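Local coordinates for beta-mannosidase (Trichoderma harzianum, PDB 4CVU), which probably hydrolyses terminal beta-D-mannose residues from the non-reducing ends of beta-mannosides, as a secreted, glycosylated enzyme of glycoside hydrolase family 2, at residues Lys193-Phe198 with Thr452-Ser457; Ala165-Ala168 with Gln173-Pro176; Glu489-Met494 with Gly511-Leu516; Gln131-Phe136 with Lys461-Gly466. All blocks are in the same frame, centred on the assembly; numbering follows the deposited sequence.

Contact 1: residues Lys193-Phe198 with Thr452-Ser457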
# COMPACT_ATOMS: atom_id res chain seq x y z
N LYS A 193 -6.95 -24.47 20.89
CA LYS A 193 -6.40 -23.21 20.36
C LYS A 193 -7.60 -22.49 19.79
O LYS A 193 -8.61 -23.10 19.34
CB LYS A 193 -5.30 -23.47 19.28
CG LYS A 193 -4.66 -22.22 18.65
CD LYS A 193 -3.36 -22.55 17.91
CE LYS A 193 -2.76 -21.38 17.10
NZ LYS A 193 -3.01 -20.05 17.71
N GLU A 194 -7.50 -21.17 19.82
CA GLU A 194 -8.55 -20.26 19.37
C GLU A 194 -8.90 -20.69 17.97
O GLU A 194 -8.09 -20.73 17.09
CB GLU A 194 -8.01 -18.81 19.45
CG GLU A 194 -8.82 -17.74 18.77
CD GLU A 194 -8.34 -16.30 19.04
OE1 GLU A 194 -7.33 -15.94 18.47
OE2 GLU A 194 -8.95 -15.55 19.77
N GLN A 195 -10.15 -21.08 17.79
CA GLN A 195 -10.53 -21.70 16.58
C GLN A 195 -10.44 -20.82 15.35
O GLN A 195 -10.14 -21.33 14.30
CB GLN A 195 -11.91 -22.35 16.73
CG GLN A 195 -11.98 -23.36 17.83
CD GLN A 195 -11.46 -24.75 17.50
OE1 GLN A 195 -12.20 -25.62 17.03
NE2 GLN A 195 -10.18 -24.99 17.80
N ASN A 196 -10.70 -19.53 15.46
CA ASN A 196 -10.63 -18.64 14.36
C ASN A 196 -9.23 -18.42 13.83
O ASN A 196 -9.08 -17.91 12.77
CB ASN A 196 -11.35 -17.34 14.57
CG ASN A 196 -10.71 -16.49 15.60
OD1 ASN A 196 -10.94 -16.63 16.77
ND2 ASN A 196 -9.85 -15.60 15.14
N ASP A 197 -8.24 -18.90 14.55
CA ASP A 197 -6.84 -18.81 14.12
C ASP A 197 -6.54 -19.63 12.86
O ASP A 197 -5.53 -19.43 12.22
CB ASP A 197 -5.97 -19.28 15.25
CG ASP A 197 -5.90 -18.34 16.38
OD1 ASP A 197 -6.61 -17.33 16.38
OD2 ASP A 197 -5.07 -18.59 17.27
N PHE A 198 -7.43 -20.58 12.54
CA PHE A 198 -7.35 -21.36 11.32
C PHE A 198 -8.29 -20.85 10.22
O PHE A 198 -8.56 -21.59 9.24
CB PHE A 198 -7.65 -22.83 11.63
CG PHE A 198 -6.84 -23.36 12.78
CD1 PHE A 198 -5.50 -23.67 12.61
CD2 PHE A 198 -7.40 -23.45 14.05
CE1 PHE A 198 -4.76 -24.11 13.68
CE2 PHE A 198 -6.65 -23.87 15.12
CZ PHE A 198 -5.32 -24.22 14.93
N THR A 452 -18.35 -26.94 15.00
CA THR A 452 -17.94 -28.28 14.64
C THR A 452 -18.17 -29.14 15.87
O THR A 452 -18.51 -28.61 16.95
CB THR A 452 -16.46 -28.34 14.20
OG1 THR A 452 -16.18 -29.60 13.56
CG2 THR A 452 -15.53 -28.08 15.37
N LEU A 453 -18.02 -30.45 15.70
CA LEU A 453 -18.13 -31.39 16.81
C LEU A 453 -16.74 -31.77 17.24
O LEU A 453 -15.82 -31.66 16.45
CB LEU A 453 -18.97 -32.62 16.43
CG LEU A 453 -20.44 -32.33 16.10
CD1 LEU A 453 -21.21 -33.62 15.85
CD2 LEU A 453 -21.14 -31.53 17.18
N TYR A 454 -16.60 -32.20 18.50
CA TYR A 454 -15.29 -32.31 19.12
C TYR A 454 -15.03 -33.72 19.69
O TYR A 454 -15.99 -34.51 19.90
CB TYR A 454 -15.17 -31.27 20.24
CG TYR A 454 -15.00 -29.87 19.70
CD1 TYR A 454 -16.09 -29.10 19.36
CD2 TYR A 454 -13.74 -29.34 19.50
CE1 TYR A 454 -15.94 -27.84 18.83
CE2 TYR A 454 -13.55 -28.09 18.98
CZ TYR A 454 -14.65 -27.32 18.66
OH TYR A 454 -14.48 -26.08 18.08
N PRO A 455 -13.75 -34.03 19.92
CA PRO A 455 -13.39 -35.30 20.59
C PRO A 455 -13.91 -35.37 22.02
O PRO A 455 -14.22 -34.35 22.63
CB PRO A 455 -11.85 -35.27 20.61
CG PRO A 455 -11.46 -34.27 19.59
CD PRO A 455 -12.54 -33.24 19.61
N ASP A 456 -14.04 -36.59 22.52
CA ASP A 456 -14.43 -36.82 23.91
C ASP A 456 -13.68 -38.03 24.51
O ASP A 456 -14.20 -38.70 25.40
CB ASP A 456 -15.94 -37.03 24.03
CG ASP A 456 -16.42 -36.94 25.47
OD1 ASP A 456 -15.89 -36.09 26.23
OD2 ASP A 456 -17.35 -37.70 25.84
N SER A 457 -12.44 -38.23 24.06
CA SER A 457 -11.55 -39.22 24.67
C SER A 457 -11.18 -38.71 26.06
O SER A 457 -11.45 -37.56 26.40
CB SER A 457 -10.31 -39.39 23.81
OG SER A 457 -9.58 -38.17 23.78
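The Q195 carboxamide lies against the hydroxyl end of the Y454 ring. The contact joins two loops. One belongs to the galactose-binding-like beta domain, and Q195 starts a short 3-10 turn there. The other links strand 442-446 to helix 458-475 of the (beta/alpha)8 barrel expected of this family. The two side chains come from opposite directions. Y454 OH donates to Q195 OE1 at 2.6 Å. OE1 sits at the ring edge, near its plane. The phenol oxygen, however, is about 40° out of the Q195 carbonyl plane, so it does not use a lone-pair direction. Amide and ring planes are 42° apart. The bend of Q195 at chi2 (-82°) turns CD and OE1 toward Y454 OH; Q195 CG also lies 3.7 Å from that oxygen. The amide is held at its other end too. Q195 NE2 donates to K193 O at 2.9 Å, and also to R188 O. Y454 OH in turn accepts from S450 N, so both buried polar ends are engaged twice or more. An alanine at Q195 is likely to leave Y454 OH without its acceptor and open a gap between the two loops. T452 adds only a marginal contact, and its hydroxyl bonds to V179 O. The turn is braced from within by a salt bridge, in which K193 NZ meets the anti lone pair of D197 OD2 at 2.6 Å.

Contact 2: residues Ala165-Ala168 with Gln173-Pro176. With NAG (2-acetamido-2-deoxy-beta-D-glucopyranose), chain J.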
# COMPACT_ATOMS: atom_id res chain seq x y z
N ALA A 165 -1.16 -34.65 11.86
CA ALA A 165 -0.57 -35.91 12.33
C ALA A 165 -1.52 -36.65 13.28
O ALA A 165 -1.67 -37.86 13.17
CB ALA A 165 0.78 -35.65 13.00
N ILE A 166 -2.18 -35.90 14.17
CA ILE A 166 -3.20 -36.47 15.06
C ILE A 166 -4.32 -37.10 14.24
O ILE A 166 -4.72 -38.26 14.48
CB ILE A 166 -3.80 -35.42 16.01
CG1 ILE A 166 -2.80 -35.05 17.10
CG2 ILE A 166 -5.09 -35.94 16.64
CD1 ILE A 166 -3.19 -33.86 17.96
N ASN A 167 -4.84 -36.35 13.27
CA ASN A 167 -5.97 -36.82 12.50
C ASN A 167 -5.65 -38.07 11.62
O ASN A 167 -6.50 -38.92 11.39
CB ASN A 167 -6.54 -35.73 11.61
CG ASN A 167 -7.59 -36.28 10.68
OD1 ASN A 167 -8.74 -36.49 11.06
ND2 ASN A 167 -7.18 -36.55 9.44
N ALA A 168 -4.43 -38.11 11.08
CA ALA A 168 -4.05 -39.15 10.12
C ALA A 168 -4.12 -40.56 10.74
O ALA A 168 -4.33 -41.53 10.03
CB ALA A 168 -2.65 -38.87 9.60
N GLN A 173 -10.89 -40.66 16.64
CA GLN A 173 -12.20 -40.38 16.08
C GLN A 173 -12.15 -39.58 14.78
O GLN A 173 -11.27 -38.72 14.57
CB GLN A 173 -13.09 -39.65 17.10
CG GLN A 173 -14.55 -39.62 16.67
CD GLN A 173 -15.49 -39.11 17.75
OE1 GLN A 173 -15.06 -38.70 18.82
NE2 GLN A 173 -16.79 -39.17 17.48
N HIS A 174 -13.08 -39.91 13.90
CA HIS A 174 -13.31 -39.17 12.67
C HIS A 174 -14.79 -38.90 12.52
O HIS A 174 -15.62 -39.65 13.04
CB HIS A 174 -12.76 -39.94 11.47
CG HIS A 174 -11.28 -40.11 11.53
ND1 HIS A 174 -10.68 -41.22 12.08
CD2 HIS A 174 -10.28 -39.27 11.17
CE1 HIS A 174 -9.36 -41.07 12.02
NE2 HIS A 174 -9.10 -39.89 11.49
N TRP A 175 -15.10 -37.82 11.81
CA TRP A 175 -16.46 -37.37 11.65
C TRP A 175 -16.72 -37.20 10.16
O TRP A 175 -15.75 -37.09 9.37
CB TRP A 175 -16.65 -36.00 12.34
CG TRP A 175 -16.57 -36.00 13.81
CD1 TRP A 175 -17.62 -36.02 14.68
CD2 TRP A 175 -15.38 -35.96 14.61
NE1 TRP A 175 -17.16 -36.00 15.97
CE2 TRP A 175 -15.79 -35.95 15.96
CE3 TRP A 175 -14.01 -35.92 14.33
CZ2 TRP A 175 -14.89 -35.93 17.02
CZ3 TRP A 175 -13.11 -35.90 15.38
CH2 TRP A 175 -13.55 -35.90 16.71
N PRO A 176 -18.00 -37.15 9.77
CA PRO A 176 -18.35 -36.83 8.39
C PRO A 176 -17.77 -35.49 7.95
O PRO A 176 -17.59 -34.60 8.77
CB PRO A 176 -19.88 -36.79 8.39
CG PRO A 176 -20.27 -37.57 9.58
CD PRO A 176 -19.18 -37.42 10.59
C1 NAG J . -8.02 -37.20 8.45
C2 NAG J . -7.93 -36.72 7.01
C3 NAG J . -8.66 -37.60 6.01
C4 NAG J . -8.36 -39.09 6.20
C5 NAG J . -8.38 -39.48 7.68
C6 NAG J . -7.92 -40.93 7.88
C7 NAG J . -7.68 -34.35 6.62
C8 NAG J . -8.41 -33.04 6.53
N2 NAG J . -8.47 -35.38 6.90
O3 NAG J . -8.22 -37.18 4.73
O4 NAG J . -9.37 -39.81 5.54
O5 NAG J . -7.60 -38.57 8.47
O6 NAG J . -6.77 -41.01 8.69
O7 NAG J . -6.45 -34.40 6.46
O HOH W 1 -10.73 -36.42 13.09
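H174 reaches back to N167, the glycosylated asparagine on helix 159-168 of the galactose-binding-like domain. The contact is the protein footing of an N-glycosylation site. The covalent link comes first: N167 ND2 is bonded to C1 of the N-acetylglucosamine of chain J at 1.5 Å. The N167 side chain leaves the helix with CG opposite its own backbone N (chi1 172°), which sends the amide out to the sugar.

Direct hydrogen bonding comes next. H174 NE2 donates to N167 O at 2.8 Å. The bond is nearly straight at 170°, and it lies in both the carbonyl plane and the imidazole plane. The ring therefore meets the helix by its edge. N167 O also receives a weak bond from the sugar O6, at 3.4 Å.

One water adds a bridge. It donates to N167 OD1 and to Q173 O, both at 2.8 Å from the water oxygen. The amide oxygen beside the glycosidic nitrogen is thus tied to the 173-176 loop.

Van der Waals contact completes the set. The N167 amide and H174 ring planes are almost perpendicular, 82° apart. Q173 CD lies over one face of the W175 ring, and the Q173 amide then bonds to Q512 of helix 506-528. This pins the loop to the barrel side. H174 CD2 comes to 3.2 Å from N167 OD1, and H174 NE2 is the ring atom closest to the sugar, 3.6 Å from its O5.

Contact 3: residues Glu489-Met494 with Gly511-Leu516. With MAN (alpha-D-mannopyranose), chain D; MAN (alpha-D-mannopyranose), chain B; NAG (2-acetamido-2-deoxy-beta-D-glucopyranose), chain C.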
# COMPACT_ATOMS: atom_id res chain seq x y z
N GLU A 489 -23.20 -22.78 18.25
CA GLU A 489 -23.94 -23.52 17.20
C GLU A 489 -23.98 -25.06 17.20
O GLU A 489 -23.73 -25.68 16.18
CB GLU A 489 -23.52 -23.02 15.82
CG GLU A 489 -24.49 -21.99 15.24
CD GLU A 489 -23.81 -20.86 14.51
OE1 GLU A 489 -22.64 -21.05 14.06
OE2 GLU A 489 -24.46 -19.77 14.35
N PHE A 490 -24.30 -25.67 18.34
CA PHE A 490 -24.37 -27.07 18.43
C PHE A 490 -25.76 -27.59 18.10
O PHE A 490 -25.95 -28.13 17.07
CB PHE A 490 -23.96 -27.50 19.84
CG PHE A 490 -22.50 -27.54 20.01
CD1 PHE A 490 -21.78 -26.39 20.20
CD2 PHE A 490 -21.83 -28.71 19.88
CE1 PHE A 490 -20.42 -26.44 20.29
CE2 PHE A 490 -20.46 -28.78 19.97
CZ PHE A 490 -19.74 -27.63 20.19
N GLU A 491 -26.72 -27.35 18.97
CA GLU A 491 -28.04 -27.95 18.84
C GLU A 491 -28.89 -27.39 17.70
O GLU A 491 -29.85 -28.03 17.22
CB GLU A 491 -28.80 -27.78 20.16
CG GLU A 491 -28.37 -28.75 21.29
CD GLU A 491 -29.17 -28.55 22.59
OE1 GLU A 491 -30.40 -28.39 22.49
OE2 GLU A 491 -28.58 -28.56 23.70
N ASN A 492 -28.59 -26.15 17.31
CA ASN A 492 -29.34 -25.51 16.22
C ASN A 492 -28.73 -25.73 14.83
O ASN A 492 -29.42 -25.48 13.82
CB ASN A 492 -29.52 -24.02 16.51
CG ASN A 492 -28.23 -23.24 16.39
OD1 ASN A 492 -27.19 -23.65 16.86
ND2 ASN A 492 -28.32 -22.06 15.76
N LEU A 493 -27.48 -26.19 14.77
CA LEU A 493 -26.76 -26.33 13.49
C LEU A 493 -25.95 -27.65 13.36
O LEU A 493 -26.29 -28.53 12.58
CB LEU A 493 -25.84 -25.12 13.27
CG LEU A 493 -25.11 -25.04 11.92
CD1 LEU A 493 -26.10 -24.94 10.78
CD2 LEU A 493 -24.16 -23.86 11.88
N MET A 494 -24.87 -27.78 14.12
CA MET A 494 -23.94 -28.89 13.90
C MET A 494 -24.47 -30.26 14.27
O MET A 494 -24.17 -31.24 13.58
CB MET A 494 -22.62 -28.64 14.61
CG MET A 494 -21.85 -27.47 14.04
SD MET A 494 -21.85 -27.43 12.24
CE MET A 494 -21.26 -29.11 11.93
N GLY A 511 -24.35 -38.39 22.56
CA GLY A 511 -23.90 -38.77 23.92
C GLY A 511 -22.59 -38.11 24.32
O GLY A 511 -22.41 -37.75 25.47
N GLN A 512 -21.69 -37.94 23.37
CA GLN A 512 -20.44 -37.25 23.64
C GLN A 512 -20.69 -35.77 23.94
O GLN A 512 -20.02 -35.18 24.79
CB GLN A 512 -19.51 -37.35 22.44
CG GLN A 512 -18.94 -38.72 22.15
CD GLN A 512 -18.04 -38.69 20.93
OE1 GLN A 512 -18.49 -38.31 19.84
NE2 GLN A 512 -16.76 -39.05 21.10
N TYR A 513 -21.65 -35.18 23.19
CA TYR A 513 -22.07 -33.81 23.40
C TYR A 513 -22.57 -33.61 24.82
O TYR A 513 -22.10 -32.72 25.52
CB TYR A 513 -23.13 -33.38 22.37
CG TYR A 513 -23.89 -32.10 22.74
CD1 TYR A 513 -23.28 -30.85 22.66
CD2 TYR A 513 -25.22 -32.15 23.15
CE1 TYR A 513 -23.97 -29.68 23.00
CE2 TYR A 513 -25.92 -31.00 23.47
CZ TYR A 513 -25.28 -29.77 23.39
OH TYR A 513 -25.97 -28.60 23.72
N GLU A 514 -23.53 -34.44 25.21
CA GLU A 514 -24.07 -34.39 26.57
C GLU A 514 -22.97 -34.65 27.59
O GLU A 514 -22.85 -33.95 28.58
CB GLU A 514 -25.18 -35.42 26.76
CG GLU A 514 -26.43 -35.07 25.98
CD GLU A 514 -27.59 -35.98 26.32
OE1 GLU A 514 -27.32 -37.13 26.77
OE2 GLU A 514 -28.74 -35.54 26.14
N ASN A 515 -22.13 -35.64 27.32
CA ASN A 515 -21.10 -36.04 28.27
C ASN A 515 -20.09 -34.91 28.47
O ASN A 515 -19.74 -34.58 29.61
CB ASN A 515 -20.39 -37.31 27.81
CG ASN A 515 -19.28 -37.73 28.75
OD1 ASN A 515 -19.54 -38.14 29.87
ND2 ASN A 515 -18.05 -37.55 28.34
N LEU A 516 -19.65 -34.29 27.37
CA LEU A 516 -18.66 -33.19 27.49
C LEU A 516 -19.31 -31.90 27.97
O LEU A 516 -18.92 -31.33 29.01
CB LEU A 516 -17.91 -32.92 26.18
CG LEU A 516 -16.75 -31.92 26.29
CD1 LEU A 516 -15.79 -32.34 27.37
CD2 LEU A 516 -16.00 -31.74 24.96
C1 MAN D . -21.13 -43.30 27.03
C2 MAN D . -19.87 -42.87 27.78
C3 MAN D . -19.50 -41.45 27.44
C4 MAN D . -19.44 -41.25 25.93
C5 MAN D . -20.78 -41.63 25.35
C6 MAN D . -20.79 -41.40 23.84
O2 MAN D . -18.79 -43.72 27.46
O3 MAN D . -18.24 -41.11 27.99
O4 MAN D . -19.10 -39.89 25.65
O5 MAN D . -21.05 -43.00 25.64
O6 MAN D . -22.10 -41.57 23.31
C1 MAN B . -24.17 -42.34 26.20
C2 MAN B . -23.52 -43.12 27.34
C3 MAN B . -24.34 -42.85 28.59
C4 MAN B . -24.44 -41.33 28.85
C5 MAN B . -24.95 -40.58 27.62
C6 MAN B . -24.92 -39.07 27.84
O2 MAN B . -22.22 -42.63 27.66
O3 MAN B . -23.68 -43.42 29.68
O4 MAN B . -25.28 -41.08 29.93
O5 MAN B . -24.15 -40.94 26.50
O6 MAN B . -23.61 -38.55 27.92
C1 NAG C . -32.00 -38.10 24.67
C2 NAG C . -31.02 -38.46 25.77
C3 NAG C . -29.67 -38.74 25.16
C4 NAG C . -29.75 -39.80 24.06
C5 NAG C . -30.79 -39.29 23.07
C6 NAG C . -30.97 -40.14 21.83
C7 NAG C . -31.26 -37.38 27.95
C8 NAG C . -30.98 -36.21 28.81
N2 NAG C . -30.82 -37.36 26.69
O3 NAG C . -28.74 -39.05 26.17
O4 NAG C . -28.49 -39.85 23.42
O5 NAG C . -32.04 -39.14 23.72
O6 NAG C . -30.97 -41.45 22.28
O7 NAG C . -31.90 -38.30 28.41
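Y513 leans from helix 506-528 onto F490 and E491, at the start of helix 490-501. The two helices follow one another in the catalytic barrel region. From CB the side chain sets out with CG opposite the backbone N (chi1 165°), which turns the ring toward the other helix. CD1 then meets F490 CD2 at 3.8 Å. One atom further, CE1 rests on F490 CB, also at 3.8 Å. The two rings are near parallel, with planes 21° apart, but they are slid apart. Their centroids are 5.7 Å from each other and they barely overlap. On the far part of the ring, CZ comes to 3.9 Å from E491 CG. At the tip, OH donates to E491 OE2 at 2.6 Å. OE2 takes this bond on its anti lone pair and sits at the ring edge. E491 reaches it with an extended chain, and its carboxylate stands nearly perpendicular to the ring.

The other side of helix 506-528 carries glycan. G511 O accepts from O6 of the chain B mannose at 2.8 Å. E514 holds the N-acetylglucosamine of chain C through OE2, which accepts from the sugar N2 at 2.8 Å. E514 OE1 lies very close to the sugar O3, too short a contact to weigh. Y558 OH shares that OE2.

E491 OE2 also lies close to E556 OE1. The tyrosine bond would probably ease that crowding of charge, and it puts the only crossing polar link at the end of an otherwise apolar ring contact.

Contact 4: residues Gln131-Phe136 with Lys461-Gly466. With MAN (alpha-D-mannopyranose), chain E.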
# COMPACT_ATOMS: atom_id res chain seq x y z
N GLN A 131 -3.81 -23.47 24.77
CA GLN A 131 -3.72 -22.03 24.77
C GLN A 131 -4.38 -21.41 25.99
O GLN A 131 -3.95 -20.38 26.46
CB GLN A 131 -4.40 -21.47 23.51
CG GLN A 131 -4.31 -19.97 23.37
CD GLN A 131 -4.89 -19.40 22.05
OE1 GLN A 131 -5.37 -20.10 21.16
NE2 GLN A 131 -4.89 -18.10 22.00
N PHE A 132 -5.47 -22.02 26.47
CA PHE A 132 -6.36 -21.44 27.46
C PHE A 132 -6.04 -21.83 28.93
O PHE A 132 -6.90 -21.61 29.80
CB PHE A 132 -7.81 -21.88 27.13
CG PHE A 132 -8.18 -21.71 25.69
CD1 PHE A 132 -7.94 -20.51 25.05
CD2 PHE A 132 -8.81 -22.73 25.00
CE1 PHE A 132 -8.28 -20.35 23.70
CE2 PHE A 132 -9.16 -22.58 23.65
CZ PHE A 132 -8.91 -21.39 23.01
N ARG A 133 -4.83 -22.36 29.19
CA ARG A 133 -4.42 -22.82 30.53
C ARG A 133 -3.19 -22.11 31.06
O ARG A 133 -2.29 -21.74 30.31
CB ARG A 133 -4.15 -24.33 30.56
CG ARG A 133 -5.42 -25.16 30.58
CD ARG A 133 -5.18 -26.64 30.51
NE ARG A 133 -4.78 -27.24 31.79
CZ ARG A 133 -4.44 -28.51 31.94
NH1 ARG A 133 -4.45 -29.33 30.90
NH2 ARG A 133 -4.09 -28.98 33.14
N GLN A 134 -3.17 -21.94 32.39
CA GLN A 134 -2.00 -21.48 33.11
C GLN A 134 -1.17 -22.72 33.40
O GLN A 134 -1.69 -23.71 33.97
CB GLN A 134 -2.41 -20.84 34.43
CG GLN A 134 -1.28 -20.34 35.31
CD GLN A 134 -1.82 -19.66 36.56
OE1 GLN A 134 -2.62 -20.25 37.29
NE2 GLN A 134 -1.36 -18.43 36.83
N TRP A 135 0.10 -22.69 32.99
CA TRP A 135 0.99 -23.82 33.21
C TRP A 135 2.06 -23.42 34.21
O TRP A 135 2.53 -22.29 34.19
CB TRP A 135 1.64 -24.26 31.88
CG TRP A 135 0.66 -24.69 30.80
CD1 TRP A 135 0.26 -23.96 29.70
CD2 TRP A 135 -0.01 -25.96 30.69
NE1 TRP A 135 -0.62 -24.69 28.94
CE2 TRP A 135 -0.80 -25.92 29.52
CE3 TRP A 135 -0.01 -27.13 31.45
CZ2 TRP A 135 -1.59 -26.99 29.11
CZ3 TRP A 135 -0.80 -28.20 31.03
CH2 TRP A 135 -1.57 -28.12 29.87
N PHE A 136 2.44 -24.36 35.08
CA PHE A 136 3.53 -24.15 36.03
C PHE A 136 4.38 -25.41 36.21
O PHE A 136 3.87 -26.52 36.26
CB PHE A 136 2.99 -23.69 37.38
CG PHE A 136 1.80 -24.47 37.85
CD1 PHE A 136 0.53 -24.11 37.45
CD2 PHE A 136 1.95 -25.56 38.66
CE1 PHE A 136 -0.57 -24.82 37.86
CE2 PHE A 136 0.86 -26.28 39.08
CZ PHE A 136 -0.41 -25.90 38.67
N LYS A 461 -10.73 -34.64 27.12
CA LYS A 461 -11.54 -34.16 28.24
C LYS A 461 -10.70 -33.66 29.41
O LYS A 461 -10.97 -32.58 29.96
CB LYS A 461 -12.47 -35.25 28.74
CG LYS A 461 -13.38 -34.83 29.86
CD LYS A 461 -14.01 -36.03 30.58
CE LYS A 461 -15.03 -36.73 29.69
NZ LYS A 461 -15.33 -38.10 30.18
N ALA A 462 -9.70 -34.43 29.81
CA ALA A 462 -8.87 -34.00 30.94
C ALA A 462 -8.27 -32.61 30.65
O ALA A 462 -8.26 -31.75 31.51
CB ALA A 462 -7.77 -35.01 31.23
N ASN A 463 -7.83 -32.40 29.41
CA ASN A 463 -7.26 -31.11 28.98
C ASN A 463 -8.33 -30.01 29.05
O ASN A 463 -8.11 -28.98 29.64
CB ASN A 463 -6.68 -31.22 27.55
CG ASN A 463 -5.70 -30.10 27.23
OD1 ASN A 463 -5.44 -29.22 28.03
ND2 ASN A 463 -5.16 -30.12 26.02
N VAL A 464 -9.50 -30.30 28.50
CA VAL A 464 -10.63 -29.35 28.56
C VAL A 464 -10.95 -28.98 30.01
O VAL A 464 -11.17 -27.81 30.34
CB VAL A 464 -11.89 -29.93 27.86
CG1 VAL A 464 -13.11 -29.11 28.20
CG2 VAL A 464 -11.71 -29.96 26.35
N VAL A 465 -10.99 -29.98 30.89
CA VAL A 465 -11.31 -29.74 32.30
C VAL A 465 -10.27 -28.83 32.95
O VAL A 465 -10.62 -27.95 33.73
CB VAL A 465 -11.46 -31.09 33.08
CG1 VAL A 465 -11.38 -30.87 34.57
CG2 VAL A 465 -12.76 -31.80 32.68
N GLY A 466 -9.00 -28.99 32.59
CA GLY A 466 -7.98 -28.04 33.06
C GLY A 466 -8.39 -26.63 32.63
O GLY A 466 -8.36 -25.69 33.43
C1 MAN E . -5.74 -29.63 39.26
C2 MAN E . -4.69 -28.80 38.54
C3 MAN E . -5.34 -27.60 37.88
C4 MAN E . -6.47 -28.03 36.96
C5 MAN E . -7.43 -28.97 37.70
C6 MAN E . -8.46 -29.61 36.78
O2 MAN E . -4.10 -29.60 37.55
O3 MAN E . -4.38 -26.86 37.19
O4 MAN E . -7.20 -26.87 36.57
O5 MAN E . -6.74 -30.03 38.35
O6 MAN E . -9.43 -30.31 37.56
O HOH W 2 -5.80 -25.98 34.34
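N463 OD1 is gripped by two groups, R133 NH1 and N130 ND2. The R133 bond crosses the contact at 3.0 Å and 153°. N463 OD1 lies close to the guanidinium plane, at its edge. Seen from the amide, though, NH1 is 37° above the carbonyl plane, away from the lone-pair directions. The other end of the N463 amide is fixed as well, since ND2 donates to D129 O.

The guanidinium is layered between two groups. W135 CH2 stands 3.2 Å above one face, toward the rim. G466 CA covers the opposite face, with R133 NE 3.5 Å from that atom. A CB on G466 would run into R133 CZ, so this helix position has no room for a side chain. R133 bends at chi3 (79°) to lay its group in the slot.

Water 2 adds a second anchor. It accepts from R133 NE at 3.0 Å, donates to G466 O at 2.7 Å, and sits 2.8 Å from O4 of the chain E mannose. The arginine thus joins protein and glycan. A leucine in its place would probably leave N463 OD1 without its guanidinium partner and take the NE donor from the water.

Nearby, W135 NE1 bonds to N130 O, and F132 O accepts from N471 ND2 on helix 458-475. The arrangement is a domain interface of family 2 enzymes: an edge strand of the N-terminal beta domain, with the turn before it, packs on that helix of the (beta/alpha)8 barrel.

Overall arrangement
Contacts 1 and 4 both join the galactose-binding-like domain to the barrel, with centres 14 Å apart. They touch through E194 N and Q131 OE1, 2.7 Å apart. Contact 1 is nested within the loop closed by contact 4. Contact 2 lies further out, its centre about 12 Å from that of contact 1. The W175 ring packs there on the 452-457 loop, with CZ2 3.4 Å from Y454 O. Contact 3 lies within the barrel region, its centre 13 Å from that of contact 1. D456 OD2 and N515 ND2 approach to 2.6 Å, probably as a hydrogen bond. Attached glycans border all four contacts, and none of these sugars marks a substrate pocket.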